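Local coordinates for StAR-related lipid transfer protein 13 (Homo sapiens, PDB 2PSO) that acts as a GTPase-activating protein for RhoA and carries, in the part modelled here, a START domain of the lipid-binding type, at residues S88-R93 and G186-T191. Numbering follows the deposited sequence.
Sequences SVVLNR and GKSRLT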
loop_
_atom_site.group_PDB
_atom_site.type_symbol
_atom_site.label_atom_id
_atom_site.label_comp_id
_atom_site.label_asym_id
_atom_site.label_seq_id
_atom_site.Cartn_x
_atom_site.Cartn_y
_atom_site.Cartn_z
ATOM N N SER A 88 7.039 -15.338 -6.913
ATOM C CA SER A 88 7.333 -15.802 -5.553
ATOM C C SER A 88 8.580 -15.147 -4.932
ATOM O O SER A 88 8.628 -14.934 -3.735
ATOM C CB SER A 88 7.456 -17.317 -5.507
ATOM O OG SER A 88 8.730 -17.700 -5.997
ATOM N N VAL A 89 9.587 -14.843 -5.730
ATOM C CA VAL A 89 10.708 -14.016 -5.245
ATOM C C VAL A 89 10.254 -12.643 -4.776
ATOM O O VAL A 89 10.414 -12.318 -3.614
ATOM C CB VAL A 89 11.798 -13.828 -6.328
ATOM C CG1 VAL A 89 12.894 -12.911 -5.814
ATOM C CG2 VAL A 89 12.344 -15.192 -6.750
ATOM N N VAL A 90 9.651 -11.863 -5.668
ATOM C CA VAL A 90 9.044 -10.575 -5.298
ATOM C C VAL A 90 8.183 -10.628 -4.032
ATOM O O VAL A 90 8.154 -9.667 -3.241
ATOM C CB VAL A 90 8.144 -10.042 -6.425
ATOM C CG1 VAL A 90 7.720 -8.613 -6.130
ATOM C CG2 VAL A 90 8.882 -10.130 -7.766
ATOM N N LEU A 91 7.481 -11.749 -3.854
ATOM C CA LEU A 91 6.645 -11.952 -2.704
ATOM C C LEU A 91 7.494 -12.048 -1.445
ATOM O O LEU A 91 7.175 -11.451 -0.426
ATOM C CB LEU A 91 5.781 -13.195 -2.920
ATOM C CG LEU A 91 4.823 -13.771 -1.852
ATOM C CD1 LEU A 91 5.646 -14.480 -0.857
ATOM C CD2 LEU A 91 3.909 -12.771 -1.167
ATOM N N ASN A 92 8.594 -12.776 -1.518
ATOM C CA ASN A 92 9.450 -12.917 -0.367
ATOM C C ASN A 92 10.070 -11.553 -0.116
ATOM O O ASN A 92 10.325 -11.165 1.037
ATOM C CB ASN A 92 10.542 -13.951 -0.615
ATOM C CG ASN A 92 11.493 -14.066 0.568
ATOM O OD1 ASN A 92 11.123 -14.633 1.599
ATOM N ND2 ASN A 92 12.710 -13.476 0.448
ATOM N N ARG A 93 10.286 -10.801 -1.185
ATOM C CA ARG A 93 10.906 -9.511 -1.011
ATOM C C ARG A 93 9.980 -8.619 -0.217
ATOM O O ARG A 93 10.464 -7.812 0.598
ATOM C CB ARG A 93 11.238 -8.854 -2.345
ATOM C CG ARG A 93 11.894 -7.488 -2.204
ATOM C CD ARG A 93 13.135 -7.487 -1.279
ATOM N NE ARG A 93 14.180 -8.413 -1.685
ATOM C CZ ARG A 93 14.897 -8.283 -2.797
ATOM N NH1 ARG A 93 15.814 -9.172 -3.108
ATOM N NH2 ARG A 93 14.688 -7.274 -3.622
ATOM N N GLY A 186 10.600 -14.487 -16.443
ATOM C CA GLY A 186 11.064 -14.272 -15.064
ATOM C C GLY A 186 10.945 -12.835 -14.570
ATOM O O GLY A 186 11.816 -12.349 -13.849
ATOM N N LYS A 187 9.881 -12.148 -14.979
ATOM C CA LYS A 187 9.583 -10.818 -14.459
ATOM C C LYS A 187 8.175 -10.808 -13.859
ATOM O O LYS A 187 7.391 -11.743 -14.053
ATOM C CB LYS A 187 9.698 -9.765 -15.561
ATOM C CG LYS A 187 11.112 -9.441 -15.987
ATOM C CD LYS A 187 11.114 -8.813 -17.380
ATOM C CE LYS A 187 12.370 -9.209 -18.169
ATOM N NZ LYS A 187 12.301 -8.887 -19.633
ATOM N N SER A 188 7.848 -9.755 -13.128
ATOM C CA SER A 188 6.525 -9.669 -12.538
ATOM C C SER A 188 5.925 -8.294 -12.645
ATOM O O SER A 188 6.643 -7.283 -12.618
ATOM C CB SER A 188 6.586 -10.036 -11.068
ATOM O OG SER A 188 7.108 -11.331 -10.925
ATOM N N ARG A 189 4.602 -8.268 -12.749
ATOM C CA ARG A 189 3.824 -7.057 -12.546
ATOM C C ARG A 189 3.443 -7.051 -11.055
ATOM O O ARG A 189 2.757 -7.952 -10.584
ATOM C CB ARG A 189 2.581 -7.086 -13.455
ATOM C CG ARG A 189 1.557 -5.958 -13.270
ATOM C CD ARG A 189 1.398 -5.069 -14.509
ATOM N NE ARG A 189 2.384 -3.980 -14.578
ATOM C CZ ARG A 189 2.086 -2.679 -14.513
ATOM N NH1 ARG A 189 3.055 -1.761 -14.594
ATOM N NH2 ARG A 189 0.814 -2.292 -14.375
ATOM N N LEU A 190 3.913 -6.062 -10.310
ATOM C CA LEU A 190 3.536 -5.938 -8.913
ATOM C C LEU A 190 2.440 -4.903 -8.731
ATOM O O LEU A 190 2.581 -3.775 -9.176
ATOM C CB LEU A 190 4.751 -5.517 -8.097
ATOM C CG LEU A 190 4.533 -5.117 -6.624
ATOM C CD1 LEU A 190 3.898 -6.193 -5.853
ATOM C CD2 LEU A 190 5.865 -4.770 -6.007
ATOM N N THR A 191 1.352 -5.257 -8.067
ATOM C CA THR A 191 0.288 -4.286 -7.842
ATOM C C THR A 191 -0.112 -4.233 -6.380
ATOM O O THR A 191 -0.535 -5.239 -5.804
ATOM C CB THR A 191 -0.947 -4.612 -8.676
ATOM O OG1 THR A 191 -0.649 -4.415 -10.061
ATOM C CG2 THR A 191 -2.119 -3.728 -8.291
#
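Of residues 88-93, V90 is the one whose side chain touches 186-191, and it spreads its two methyls over two residues, S188 and L190. These lie two residues apart on strand 188-196, so both point to the same face of the sheet, the one the helix packs against.

The apolar part comes first. V90 CG1 lies anti to the backbone N (chi1 -170°) and heads for the L190 side chain, where it meets CD2 at 4.3 Å, methyl to methyl. L190 is also packed by V218 and I221 of helix 209-223, the C-terminal helix of the START fold, so L190 has neighbours on both helix 87-96 and helix 209-223.

The other branch meets a polar residue. V90 CG2 lies 3.8 Å from S188 OG and 4.0 Å from S188 CB, a plain van der Waals contact. The serine hydroxyl, turned beside its own backbone N (chi1 -58°), is hydrogen-bonded to the carbonyl oxygen of A85, just before the helix begins. I180 of the adjacent strand 169-182 touches both V90 and S188.

The contact thus packs the short helix 87-96 onto the face of the curved START (helix-grip) sheet that also carries helix 209-223. With V90 and S188 CA atoms 7.7 Å apart, the segments bury just 109 Å². Dispersion alone joins them, methyl to methyl and methyl to hydroxyl, the hydroxyl's polarity being met by A85.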